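Local coordinates for protein beta-lactamase II (Erythrobacter litoralis, PDB 6V3U) that probably hydrolyses beta-lactam antibiotics to substituted beta-amino acids as a zinc-dependent class B metallo-beta-lactamase, at residues L52-D57 and M80-P85; V90-H95 and D165-G170; N109-A114 and A130-T135; G140-E145 and L153-P158; I183-A188 and I232-D237. All coordinates share one frame; numbering follows the deposited sequence.

Contact 1 (L52-D57 and M80-P85)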
# COMPACT_ATOMS: atom_id res chain seq x y z
N LEU A 52 -23.55 -10.52 -3.83
CA LEU A 52 -24.96 -10.44 -4.16
C LEU A 52 -25.72 -10.93 -2.93
O LEU A 52 -25.53 -12.07 -2.49
CB LEU A 52 -25.25 -11.32 -5.38
CG LEU A 52 -26.22 -10.91 -6.49
CD1 LEU A 52 -26.06 -9.46 -6.84
CD2 LEU A 52 -25.99 -11.78 -7.72
N VAL A 53 -26.53 -10.06 -2.34
CA VAL A 53 -27.11 -10.31 -1.03
C VAL A 53 -28.63 -10.38 -1.20
O VAL A 53 -29.28 -9.36 -1.45
CB VAL A 53 -26.70 -9.25 -0.01
CG1 VAL A 53 -27.46 -9.44 1.28
CG2 VAL A 53 -25.16 -9.28 0.24
N VAL A 54 -29.21 -11.57 -1.03
CA VAL A 54 -30.64 -11.74 -1.26
C VAL A 54 -31.41 -11.17 -0.08
O VAL A 54 -31.12 -11.49 1.08
CB VAL A 54 -31.00 -13.22 -1.47
CG1 VAL A 54 -32.53 -13.36 -1.59
CG2 VAL A 54 -30.34 -13.79 -2.72
N ASN A 55 -32.39 -10.32 -0.37
CA ASN A 55 -33.29 -9.75 0.64
C ASN A 55 -34.72 -9.87 0.10
O ASN A 55 -35.13 -9.08 -0.76
CB ASN A 55 -32.92 -8.30 0.94
CG ASN A 55 -33.84 -7.66 1.96
OD1 ASN A 55 -34.89 -8.20 2.31
ND2 ASN A 55 -33.45 -6.48 2.43
N GLY A 56 -35.48 -10.82 0.63
CA GLY A 56 -36.83 -11.04 0.15
C GLY A 56 -36.84 -11.55 -1.28
O GLY A 56 -36.22 -12.57 -1.58
N ASP A 57 -37.52 -10.84 -2.18
CA ASP A 57 -37.54 -11.20 -3.59
C ASP A 57 -36.64 -10.30 -4.44
O ASP A 57 -36.81 -10.22 -5.66
CB ASP A 57 -38.97 -11.17 -4.11
CG ASP A 57 -39.89 -12.12 -3.35
OD1 ASP A 57 -39.43 -13.23 -2.96
OD2 ASP A 57 -41.06 -11.74 -3.13
N MSE A 80 -32.42 -13.23 -13.78
CA MSE A 80 -32.80 -14.36 -14.62
C MSE A 80 -32.60 -15.74 -14.01
O MSE A 80 -33.43 -16.62 -14.20
CB MSE A 80 -32.03 -14.28 -15.92
CG MSE A 80 -32.79 -13.63 -17.04
SE MSE A 80 -32.11 -14.42 -18.63
CE MSE A 80 -30.21 -14.29 -18.28
N VAL A 81 -31.49 -15.94 -13.31
CA VAL A 81 -31.22 -17.22 -12.66
C VAL A 81 -31.80 -17.26 -11.24
O VAL A 81 -32.52 -18.19 -10.87
CB VAL A 81 -29.71 -17.52 -12.69
CG1 VAL A 81 -29.40 -18.81 -11.94
CG2 VAL A 81 -29.21 -17.61 -14.14
N LEU A 82 -31.53 -16.21 -10.46
CA LEU A 82 -32.03 -16.12 -9.09
C LEU A 82 -33.49 -15.70 -9.02
O LEU A 82 -34.18 -16.05 -8.05
CB LEU A 82 -31.20 -15.11 -8.29
CG LEU A 82 -29.72 -15.35 -7.99
CD1 LEU A 82 -29.23 -14.36 -6.93
CD2 LEU A 82 -29.49 -16.79 -7.56
N ALA A 83 -33.97 -14.95 -10.00
CA ALA A 83 -35.29 -14.30 -9.93
C ALA A 83 -35.38 -13.40 -8.70
O ALA A 83 -36.47 -13.17 -8.16
CB ALA A 83 -36.44 -15.32 -9.96
N LYS A 84 -34.23 -12.90 -8.25
CA LYS A 84 -34.12 -11.92 -7.18
C LYS A 84 -33.42 -10.71 -7.78
O LYS A 84 -32.20 -10.53 -7.61
CB LYS A 84 -33.36 -12.49 -5.98
CG LYS A 84 -33.91 -13.81 -5.46
CD LYS A 84 -35.04 -13.61 -4.45
CE LYS A 84 -35.84 -14.89 -4.29
NZ LYS A 84 -36.28 -15.34 -5.63
N PRO A 85 -34.15 -9.86 -8.51
CA PRO A 85 -33.51 -8.79 -9.27
C PRO A 85 -32.82 -7.77 -8.37
O PRO A 85 -33.26 -7.49 -7.25
CB PRO A 85 -34.68 -8.15 -10.01
CG PRO A 85 -35.73 -9.29 -10.11
CD PRO A 85 -35.60 -9.96 -8.78

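Contact 2 (V90-H95 and D165-G170). With ZN (zinc ion), chain C.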
# COMPACT_ATOMS: atom_id res chain seq x y z
N VAL A 90 -24.15 -0.97 -3.63
CA VAL A 90 -23.26 -0.18 -2.79
C VAL A 90 -21.82 -0.43 -3.26
O VAL A 90 -21.45 -1.56 -3.58
CB VAL A 90 -23.44 -0.53 -1.29
CG1 VAL A 90 -23.43 -2.03 -1.08
CG2 VAL A 90 -22.35 0.15 -0.44
N VAL A 91 -21.05 0.65 -3.38
CA VAL A 91 -19.62 0.57 -3.73
C VAL A 91 -18.78 0.49 -2.46
O VAL A 91 -19.00 1.26 -1.52
CB VAL A 91 -19.19 1.79 -4.58
CG1 VAL A 91 -17.76 1.64 -5.05
CG2 VAL A 91 -20.10 1.95 -5.76
N THR A 92 -17.81 -0.42 -2.45
CA THR A 92 -16.83 -0.44 -1.38
C THR A 92 -15.39 -0.25 -1.86
O THR A 92 -14.60 0.33 -1.13
CB THR A 92 -16.92 -1.76 -0.58
OG1 THR A 92 -16.58 -2.87 -1.42
CG2 THR A 92 -18.35 -1.95 -0.02
N HIS A 93 -15.02 -0.69 -3.07
CA HIS A 93 -13.65 -0.42 -3.53
C HIS A 93 -13.68 -0.07 -5.02
O HIS A 93 -13.47 -0.92 -5.89
CB HIS A 93 -12.72 -1.60 -3.23
CG HIS A 93 -13.14 -2.89 -3.85
ND1 HIS A 93 -12.47 -3.44 -4.93
CD2 HIS A 93 -14.17 -3.72 -3.58
CE1 HIS A 93 -13.06 -4.57 -5.28
NE2 HIS A 93 -14.10 -4.76 -4.47
N ALA A 94 -13.93 1.21 -5.31
CA ALA A 94 -13.98 1.69 -6.68
C ALA A 94 -12.60 1.66 -7.32
O ALA A 94 -11.56 1.74 -6.64
CB ALA A 94 -14.53 3.11 -6.73
N HIS A 95 -12.58 1.57 -8.65
CA HIS A 95 -11.35 1.61 -9.43
C HIS A 95 -11.37 2.81 -10.35
O HIS A 95 -12.39 3.08 -10.99
CB HIS A 95 -11.16 0.31 -10.20
CG HIS A 95 -11.26 -0.90 -9.33
ND1 HIS A 95 -12.11 -1.95 -9.61
CD2 HIS A 95 -10.65 -1.21 -8.16
CE1 HIS A 95 -12.00 -2.86 -8.66
NE2 HIS A 95 -11.12 -2.44 -7.77
N ASP A 165 -10.20 5.48 4.38
CA ASP A 165 -10.35 4.06 4.13
C ASP A 165 -11.55 3.79 3.24
O ASP A 165 -12.50 4.57 3.16
CB ASP A 165 -10.55 3.27 5.43
CG ASP A 165 -9.34 3.33 6.38
OD1 ASP A 165 -8.20 3.52 5.91
OD2 ASP A 165 -9.55 3.15 7.60
N ASN A 166 -11.51 2.64 2.58
CA ASN A 166 -12.71 2.11 1.96
C ASN A 166 -13.67 1.61 3.04
O ASN A 166 -13.26 1.21 4.13
CB ASN A 166 -12.35 0.96 1.02
CG ASN A 166 -11.94 1.44 -0.35
OD1 ASN A 166 -11.20 0.76 -1.06
ND2 ASN A 166 -12.44 2.61 -0.74
N ILE A 167 -14.97 1.64 2.73
CA ILE A 167 -15.94 1.07 3.67
C ILE A 167 -15.89 -0.45 3.61
O ILE A 167 -15.42 -1.06 2.65
CB ILE A 167 -17.36 1.60 3.42
CG1 ILE A 167 -17.97 0.99 2.14
CG2 ILE A 167 -17.35 3.12 3.37
CD1 ILE A 167 -19.31 1.60 1.72
N THR A 168 -16.39 -1.07 4.68
CA THR A 168 -16.47 -2.51 4.82
C THR A 168 -17.92 -2.86 5.10
O THR A 168 -18.72 -2.00 5.49
CB THR A 168 -15.58 -3.01 5.98
OG1 THR A 168 -16.18 -2.60 7.21
CG2 THR A 168 -14.14 -2.41 5.90
N VAL A 169 -18.29 -4.12 4.90
CA VAL A 169 -19.67 -4.52 5.10
C VAL A 169 -19.68 -5.88 5.76
O VAL A 169 -18.75 -6.68 5.60
CB VAL A 169 -20.51 -4.52 3.78
CG1 VAL A 169 -20.42 -3.17 3.09
CG2 VAL A 169 -20.04 -5.60 2.83
N GLY A 170 -20.73 -6.13 6.53
CA GLY A 170 -20.86 -7.38 7.25
C GLY A 170 -22.29 -7.85 7.31
O GLY A 170 -23.24 -7.07 7.15
ZN ZN C . -10.79 -3.12 -5.95

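Contact 3 (N109-A114 and A130-T135)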
# COMPACT_ATOMS: atom_id res chain seq x y z
N ASN A 109 -31.28 1.47 -14.01
CA ASN A 109 -32.00 2.28 -13.04
C ASN A 109 -31.86 1.69 -11.63
O ASN A 109 -32.79 1.72 -10.82
CB ASN A 109 -33.48 2.43 -13.43
CG ASN A 109 -34.16 3.58 -12.71
OD1 ASN A 109 -33.69 4.72 -12.72
ND2 ASN A 109 -35.28 3.28 -12.06
N ILE A 110 -30.68 1.14 -11.35
CA ILE A 110 -30.37 0.60 -10.04
C ILE A 110 -29.83 1.73 -9.18
O ILE A 110 -28.90 2.44 -9.57
CB ILE A 110 -29.34 -0.55 -10.15
CG1 ILE A 110 -29.97 -1.74 -10.90
CG2 ILE A 110 -28.79 -0.94 -8.77
CD1 ILE A 110 -28.98 -2.82 -11.33
N ALA A 111 -30.44 1.92 -8.00
CA ALA A 111 -29.97 2.93 -7.07
C ALA A 111 -28.60 2.54 -6.53
O ALA A 111 -28.41 1.44 -6.00
CB ALA A 111 -30.98 3.10 -5.93
N THR A 112 -27.64 3.45 -6.66
CA THR A 112 -26.25 3.20 -6.30
C THR A 112 -25.85 4.07 -5.12
O THR A 112 -26.13 5.27 -5.10
CB THR A 112 -25.33 3.46 -7.50
OG1 THR A 112 -25.68 2.58 -8.58
CG2 THR A 112 -23.88 3.23 -7.15
N TRP A 113 -25.19 3.46 -4.14
CA TRP A 113 -24.74 4.12 -2.92
C TRP A 113 -23.23 4.04 -2.84
O TRP A 113 -22.64 3.00 -3.18
CB TRP A 113 -25.35 3.47 -1.68
CG TRP A 113 -26.83 3.51 -1.66
CD1 TRP A 113 -27.67 2.65 -2.30
CD2 TRP A 113 -27.65 4.45 -0.97
NE1 TRP A 113 -28.97 3.01 -2.05
CE2 TRP A 113 -28.99 4.11 -1.24
CE3 TRP A 113 -27.39 5.56 -0.16
CZ2 TRP A 113 -30.07 4.83 -0.73
CZ3 TRP A 113 -28.45 6.28 0.35
CH2 TRP A 113 -29.78 5.91 0.07
N ALA A 114 -22.60 5.12 -2.39
CA ALA A 114 -21.16 5.09 -2.22
C ALA A 114 -20.76 6.10 -1.16
O ALA A 114 -21.50 7.06 -0.89
CB ALA A 114 -20.45 5.37 -3.55
N ALA A 130 -22.48 7.65 -8.68
CA ALA A 130 -23.19 7.20 -7.49
C ALA A 130 -23.80 8.38 -6.75
O ALA A 130 -23.18 8.95 -5.86
CB ALA A 130 -22.25 6.42 -6.57
N ARG A 131 -25.02 8.75 -7.13
CA ARG A 131 -25.67 9.95 -6.63
C ARG A 131 -26.24 9.80 -5.21
O ARG A 131 -26.90 10.74 -4.73
CB ARG A 131 -26.77 10.39 -7.60
CG ARG A 131 -26.25 10.78 -8.98
CD ARG A 131 -27.39 11.16 -9.93
NE ARG A 131 -26.89 11.66 -11.20
CZ ARG A 131 -27.66 12.08 -12.20
NH1 ARG A 131 -28.98 12.05 -12.07
NH2 ARG A 131 -27.12 12.53 -13.33
N ASN A 132 -26.00 8.69 -4.53
CA ASN A 132 -26.48 8.48 -3.16
C ASN A 132 -25.29 8.34 -2.23
O ASN A 132 -24.54 7.36 -2.30
CB ASN A 132 -27.35 7.24 -3.06
CG ASN A 132 -28.63 7.35 -3.86
OD1 ASN A 132 -29.39 8.30 -3.71
ND2 ASN A 132 -28.86 6.37 -4.73
N ALA A 133 -25.14 9.30 -1.32
CA ALA A 133 -24.02 9.26 -0.38
C ALA A 133 -24.41 8.48 0.87
O ALA A 133 -25.53 8.60 1.37
CB ALA A 133 -23.59 10.68 0.00
N ILE A 134 -23.48 7.65 1.33
CA ILE A 134 -23.59 6.96 2.61
C ILE A 134 -22.85 7.80 3.65
O ILE A 134 -21.65 8.05 3.50
CB ILE A 134 -22.95 5.56 2.54
CG1 ILE A 134 -23.45 4.78 1.33
CG2 ILE A 134 -23.16 4.80 3.86
CD1 ILE A 134 -22.62 3.55 1.06
N THR A 135 -23.55 8.21 4.71
CA THR A 135 -22.91 8.85 5.86
C THR A 135 -22.82 7.86 7.02
O THR A 135 -23.65 6.96 7.15
CB THR A 135 -23.68 10.10 6.30
OG1 THR A 135 -24.94 9.71 6.86
CG2 THR A 135 -23.89 11.05 5.11

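Contact 4 (G140-E145 and L153-P158). With EDO (1,2-ethanediol), chain F.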
# COMPACT_ATOMS: atom_id res chain seq x y z
N GLY A 140 -18.88 4.56 13.56
CA GLY A 140 -18.52 3.91 12.32
C GLY A 140 -19.66 3.25 11.55
O GLY A 140 -19.41 2.68 10.48
N TRP A 141 -20.89 3.30 12.06
CA TRP A 141 -21.99 2.60 11.40
C TRP A 141 -22.76 3.53 10.47
O TRP A 141 -22.94 4.71 10.77
CB TRP A 141 -22.95 2.00 12.44
CG TRP A 141 -22.30 0.93 13.30
CD1 TRP A 141 -21.96 1.02 14.63
CD2 TRP A 141 -21.90 -0.39 12.87
NE1 TRP A 141 -21.38 -0.16 15.05
CE2 TRP A 141 -21.32 -1.03 13.99
CE3 TRP A 141 -21.96 -1.07 11.66
CZ2 TRP A 141 -20.83 -2.34 13.93
CZ3 TRP A 141 -21.46 -2.37 11.59
CH2 TRP A 141 -20.91 -2.99 12.73
N ALA A 142 -23.22 2.99 9.34
CA ALA A 142 -24.01 3.79 8.41
C ALA A 142 -25.32 4.19 9.06
O ALA A 142 -25.81 3.53 9.98
CB ALA A 142 -24.25 3.03 7.11
N THR A 143 -25.87 5.32 8.60
CA THR A 143 -27.07 5.94 9.14
C THR A 143 -28.02 6.28 7.99
O THR A 143 -27.68 6.16 6.81
CB THR A 143 -26.75 7.23 9.89
OG1 THR A 143 -26.32 8.21 8.94
CG2 THR A 143 -25.62 7.00 10.92
N GLY A 144 -29.22 6.75 8.36
CA GLY A 144 -30.13 7.34 7.41
C GLY A 144 -30.71 6.31 6.45
O GLY A 144 -30.67 5.10 6.69
N GLU A 145 -31.23 6.82 5.34
CA GLU A 145 -31.89 5.95 4.36
C GLU A 145 -30.94 4.87 3.84
O GLU A 145 -31.39 3.76 3.52
CB GLU A 145 -32.42 6.80 3.22
CG GLU A 145 -33.41 6.09 2.33
CD GLU A 145 -33.96 7.02 1.27
OE1 GLU A 145 -33.38 7.08 0.17
OE2 GLU A 145 -34.97 7.71 1.55
N LEU A 153 -27.32 -5.94 5.13
CA LEU A 153 -25.94 -5.50 5.16
C LEU A 153 -25.78 -4.43 6.23
O LEU A 153 -26.62 -3.53 6.34
CB LEU A 153 -25.51 -4.92 3.82
CG LEU A 153 -25.18 -5.86 2.68
CD1 LEU A 153 -25.05 -5.05 1.42
CD2 LEU A 153 -23.88 -6.61 2.97
N ARG A 154 -24.73 -4.56 7.04
CA ARG A 154 -24.32 -3.52 7.97
C ARG A 154 -23.09 -2.85 7.38
O ARG A 154 -22.05 -3.50 7.21
CB ARG A 154 -24.03 -4.10 9.36
CG ARG A 154 -25.24 -4.75 10.04
CD ARG A 154 -26.47 -3.85 9.87
NE ARG A 154 -27.39 -3.94 11.01
CZ ARG A 154 -28.56 -4.58 10.99
NH1 ARG A 154 -29.31 -4.60 12.08
NH2 ARG A 154 -28.98 -5.19 9.89
N LEU A 155 -23.21 -1.57 7.05
CA LEU A 155 -22.10 -0.85 6.45
C LEU A 155 -21.25 -0.23 7.57
O LEU A 155 -21.77 0.46 8.44
CB LEU A 155 -22.60 0.25 5.52
CG LEU A 155 -23.62 -0.05 4.43
CD1 LEU A 155 -23.80 1.22 3.61
CD2 LEU A 155 -23.12 -1.17 3.59
N TYR A 156 -19.94 -0.47 7.52
CA TYR A 156 -19.06 0.01 8.59
C TYR A 156 -17.87 0.76 8.01
O TYR A 156 -17.14 0.23 7.15
CB TYR A 156 -18.58 -1.16 9.47
CG TYR A 156 -17.70 -0.73 10.64
CD1 TYR A 156 -18.25 -0.05 11.72
CD2 TYR A 156 -16.32 -0.97 10.64
CE1 TYR A 156 -17.44 0.37 12.80
CE2 TYR A 156 -15.52 -0.57 11.72
CZ TYR A 156 -16.08 0.11 12.78
OH TYR A 156 -15.28 0.52 13.82
N TYR A 157 -17.63 1.99 8.51
CA TYR A 157 -16.41 2.72 8.16
C TYR A 157 -15.38 2.53 9.26
O TYR A 157 -15.62 2.95 10.40
CB TYR A 157 -16.70 4.21 7.96
CG TYR A 157 -15.47 4.98 7.56
CD1 TYR A 157 -14.99 4.92 6.26
CD2 TYR A 157 -14.76 5.74 8.49
CE1 TYR A 157 -13.85 5.60 5.89
CE2 TYR A 157 -13.61 6.44 8.13
CZ TYR A 157 -13.16 6.37 6.83
OH TYR A 157 -12.03 7.05 6.44
N PRO A 158 -14.22 1.92 8.97
CA PRO A 158 -13.31 1.50 10.03
C PRO A 158 -12.23 2.50 10.43
O PRO A 158 -11.54 2.27 11.44
CB PRO A 158 -12.68 0.24 9.43
CG PRO A 158 -12.61 0.56 7.93
CD PRO A 158 -13.84 1.40 7.64
C1 EDO F . -29.76 10.07 4.74
O1 EDO F . -30.97 9.68 5.41
C2 EDO F . -29.50 9.14 3.55
O2 EDO F . -28.41 8.25 3.83

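Contact 5 (I183-A188 and I232-D237)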
# COMPACT_ATOMS: atom_id res chain seq x y z
N ILE A 183 -2.67 -8.91 4.26
CA ILE A 183 -1.43 -9.64 4.05
C ILE A 183 -1.72 -11.13 4.02
O ILE A 183 -2.53 -11.64 4.80
CB ILE A 183 -0.43 -9.32 5.17
CG1 ILE A 183 -0.22 -7.81 5.27
CG2 ILE A 183 0.91 -10.01 4.91
CD1 ILE A 183 0.52 -7.24 4.10
N LYS A 184 -1.05 -11.84 3.11
CA LYS A 184 -1.13 -13.30 3.01
C LYS A 184 -0.10 -13.96 3.92
O LYS A 184 0.94 -13.38 4.26
CB LYS A 184 -0.93 -13.76 1.57
CG LYS A 184 -1.83 -13.06 0.58
CD LYS A 184 -3.28 -13.19 0.99
CE LYS A 184 -4.20 -12.56 -0.04
NZ LYS A 184 -4.54 -11.13 0.25
N ALA A 185 -0.41 -15.19 4.33
CA ALA A 185 0.52 -15.97 5.13
C ALA A 185 1.78 -16.25 4.31
O ALA A 185 1.70 -16.71 3.17
CB ALA A 185 -0.13 -17.27 5.58
N GLY A 186 2.94 -15.96 4.90
CA GLY A 186 4.22 -16.19 4.25
C GLY A 186 4.62 -15.18 3.20
O GLY A 186 5.76 -15.23 2.73
N ASP A 187 3.73 -14.26 2.83
CA ASP A 187 3.98 -13.31 1.75
C ASP A 187 4.67 -12.07 2.32
O ASP A 187 4.09 -11.34 3.12
CB ASP A 187 2.67 -12.92 1.07
CG ASP A 187 2.88 -12.16 -0.24
OD1 ASP A 187 1.88 -11.92 -0.95
OD2 ASP A 187 4.05 -11.84 -0.55
N ALA A 188 5.91 -11.82 1.88
CA ALA A 188 6.65 -10.66 2.33
C ALA A 188 6.53 -9.48 1.37
O ALA A 188 7.10 -8.42 1.63
CB ALA A 188 8.13 -11.01 2.52
N ILE A 232 -6.81 -11.54 10.07
CA ILE A 232 -6.84 -10.31 10.86
C ILE A 232 -5.71 -10.31 11.89
O ILE A 232 -4.94 -9.35 11.99
CB ILE A 232 -8.21 -10.16 11.55
CG1 ILE A 232 -9.30 -9.96 10.50
CG2 ILE A 232 -8.17 -9.02 12.57
CD1 ILE A 232 -10.69 -9.88 11.08
N GLU A 233 -5.61 -11.40 12.66
CA GLU A 233 -4.57 -11.51 13.68
C GLU A 233 -3.18 -11.41 13.07
O GLU A 233 -2.29 -10.78 13.65
CB GLU A 233 -4.74 -12.84 14.43
CG GLU A 233 -3.66 -13.12 15.47
CD GLU A 233 -3.16 -14.57 15.43
OE1 GLU A 233 -2.90 -15.07 14.32
OE2 GLU A 233 -3.03 -15.19 16.51
N ARG A 234 -2.97 -12.03 11.91
CA ARG A 234 -1.67 -11.97 11.26
C ARG A 234 -1.31 -10.54 10.89
O ARG A 234 -0.17 -10.10 11.10
CB ARG A 234 -1.66 -12.85 10.01
CG ARG A 234 -0.47 -12.58 9.11
CD ARG A 234 -0.28 -13.67 8.09
NE ARG A 234 -1.44 -13.78 7.22
CZ ARG A 234 -2.25 -14.83 7.18
NH1 ARG A 234 -3.30 -14.84 6.35
NH2 ARG A 234 -2.01 -15.87 7.95
N THR A 235 -2.27 -9.79 10.36
CA THR A 235 -2.00 -8.41 9.99
C THR A 235 -1.73 -7.55 11.23
O THR A 235 -0.85 -6.69 11.21
CB THR A 235 -3.16 -7.85 9.16
OG1 THR A 235 -3.49 -8.75 8.08
CG2 THR A 235 -2.79 -6.53 8.56
N LEU A 236 -2.46 -7.80 12.33
CA LEU A 236 -2.24 -7.03 13.55
C LEU A 236 -0.92 -7.39 14.22
O LEU A 236 -0.35 -6.56 14.94
CB LEU A 236 -3.38 -7.22 14.54
CG LEU A 236 -4.73 -6.57 14.27
CD1 LEU A 236 -5.71 -6.95 15.38
CD2 LEU A 236 -4.59 -5.06 14.16
N ASP A 237 -0.46 -8.63 14.06
CA ASP A 237 0.84 -9.01 14.61
C ASP A 237 1.96 -8.22 13.94
O ASP A 237 2.85 -7.69 14.62
CB ASP A 237 1.08 -10.51 14.45
CG ASP A 237 0.11 -11.35 15.26
OD1 ASP A 237 -0.35 -10.87 16.32
OD2 ASP A 237 -0.20 -12.49 14.84

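Contact 1 (L52-D57 and M80-P85)
Lys84 lays its aliphatic chain along the turn at Gly56 and Asp57: its CD comes within 3.3 Å of Gly56 O. The same methylene meets Val54 CG1 at 3.8 Å, the two side chains crossing at a slant. No conventional hydrogen bond joins the segments. The backbone contribution is a CA-H...O contact from Lys84 CA to Asp57 O, 3.5 Å with 156° at the hydrogen, and Pro85 CD reaches the same oxygen at 3.4 Å. Leu82 closes the inner end, its CD1 lying 4.2 Å from Leu52 CD2.

Bends at chi2 (-86°) and chi4 (-54°) curl the lysine back on itself. NZ therefore ends near Leu82 O and Ala83 O, weakly bonded to each, where the helix stops and Ala83 takes positive phi. Asp57 OD1 stays 4.6 Å from Lys84 NZ, too far for a salt bridge. Further out, Lys84 O accepts a hydrogen bond from Thr59 OG1, and Leu52 also packs on Trp77 and Ala78 of the helix. The contact thus sets the hairpin turn between strands 44-55 and 58-62 against the end of helix 68-82, the connection of the beta-alpha-beta crossover from strand 58-62 to the parallel strand 86-90.

Contact 2 (V90-H95 and D165-G170)
The Asn166 carboxamide carries Thr92 O over one face, 3.0 Å from CG and almost straight above it. That position explains why ND2, although 3.2 Å from Thr92 O, makes no hydrogen bond to it: the angle is poor. The His93 ring has Thr92 OG1 in plane at its edge, and the His95 ring has His93 O 3.4 Å above one face, toward the rim. These histidines open the HxHxD motif of the metallo-beta-lactamase superfamily, completed by Asp97. His223 of the same chain and Asp196 of the second subunit complete the zinc's ligands.

His93 CG stands between the backbone N and the carbonyl carbon (chi1 59°), which brings the ring to the zinc, and chi2 of 107° turns ND1 inward. Its NE2 is held by Asn49 O, and Asp63 OD1 takes the backbone N-H groups of both Thr92 and His93, a second shell that fixes the ring and the loop. Behind the site the contact is apolar: Thr92 CG2 wedges between Ile167 CG1 at 3.7 Å and Val169 CG1 at 3.9 Å, while Ile167 CD1 reaches Val90 CG2. The zinc lies 2.0 Å from His93 ND1 and 2.0 Å from His95 NE2.

Contact 3 (N109-A114 and A130-T135)
Hydrogen bonds come first: Ala114 N reaches Asn132 O at 3.0 Å. The return bond, Ile134 N to Ala114 O, is equally 3.0 Å long. The strands run parallel, with Ala114 paired to Ala133. At the other end Asn132 ND2 binds Thr112 O at 3.0 Å, from above the carbonyl plane, and supplements a weak bond to the same oxygen from Asn132 N.

A CH-pi contact follows. Asn132 CB sits 3.6 Å from the centroid of the Trp113 six-membered ring, over its face, and the amide stacks on the indole with planes 29° apart. Both side chains lie on the same face of the sheet, and their similar chi1 near -60° lets them overlap. Ala133 O lies at the indole edge, in plane.

Among apolar pairs, Ile134 CG1 meets Trp113 CB at 3.8 Å, and Ala130 CB is 3.6 Å from Thr112 CG2 and 3.7 Å from Ala114 CB.

Strand 132-133 is thereby added as the outermost strand beside 111-114. Helix 144-150 covers Trp113 through Glu145, Ala146, Ser149 and Leu150, whereas Met102 of helix 101-107 packs on Thr112 and Ala130.

Contact 4 (G140-E145 and L153-P158)
Tyr156 sets CG anti to its backbone N (chi1 -177°), and Trp141 sets CG beside its own (chi1 -64°); together these torsions swing the phenol edge onto the indole face. Tyr156 CD1 lies 3.7 Å above the Trp141 plane, over its centre. The planes meet at 55°, an edge-to-face pair whose six-membered rings have centroids 4.8 Å apart. Arg154 CB adds an aliphatic touch at Trp141 CZ3.

Backbone bonds on either side of the Trp141-Tyr156 bridge hold the two backbones in register. Tyr157 N donates to Gly140 O at 2.7 Å. Ala142 N reaches Leu155 O at 3.1 Å, and Ala142 CB packs on Leu155 CB at 3.6 Å. Gly140 O also receives a CA-H...O contact from Tyr156 CA (3.3 Å), while the phenol runs close beside the glycine, CE1 lying 3.7 Å from Gly140 CA. Farther along, Glu145 N binds O1 of a 1,2-ethanediol, probably from the crystallisation liquor, at 2.9 Å.

Segment 140-145 leads into helix 144-150 while fringing strand 154-156, an outer strand of the five-stranded sheet. On its other flank that strand pairs with 168-171, and Ala212 of helix 199-212 packs against both Trp141 and Tyr156.

Contact 5 (I183-A188 and I232-D237)
The loop that follows the zinc-ligand cysteine position, here oxidised to cysteinesulfonic acid at residue 181, folds into a type II beta turn from Lys184 to Asp187, and Arg234 of helix 230-241 reaches up to its start. The turn is closed by Asp187 N to Lys184 O at 3.3 Å, with Gly186 at positive phi as that turn type expects. Ala185, Gly186 and Asp187 were modelled in two conformers; the turn and the Ala185 contacts describe one and are provisional.

Arg234 is the main link. Its chain leaves the helix extended, CG anti to the backbone N (chi1 167°), then bends at chi3 (61°), which lays the guanidinium against the loop backbone. Ile183 O lies at the edge of the group, in its plane, and takes a weak hydrogen bond from Arg234 NE, long at 3.4 Å though fairly straight (163°). Over one face sits Ala185 N, 3.2 Å above the plane; both it and the arginine nitrogens are donors, so the approach is packing and not a bond. Ala185 CB comes 3.3 Å from Arg234 NH2. The guanidinium charge is met by Glu227, in a salt bridge from NH1.

Thr235 faces Ile183, its OG1 3.9 Å from Ile183 N, too long for a bond; that N-H is buried with no partner in the model, and the threonine hydroxyl bonds to Ala231 O.

Phe43 of the second subunit packs on both Ile183 and Arg234. Within the chain, helix 230-241 rests on helix 199-212 through Leu236 on Val206 and Thr235 on Tyr202, and the loop continues into helix 191-195.

Contacts 2, 3 and 4 form one continuous block. Val91 N to Trp113 O (2.8 Å) joins contact 2 to contact 3, Thr168 O to Tyr156 N (2.8 Å) joins contact 2 to contact 4, and Thr135 O to Thr143 N (3.1 Å) joins contacts 3 and 4, all probable hydrogen bonds. Ile134 CD1 packs 3.7 Å from Val90 CG2, while Ile134 CG2 meets Leu155 CD1. Contact 1 touches this block through Val53 CG2 and Leu153 CD2, 4.0 Å apart. Only contact 2 supplies zinc ligands. Contact 5 is separate, its nearest atoms about 10 Å from contact 2, yet both touch the second subunit, and the Lys184 side chain lies about 12 Å from a bound zinc.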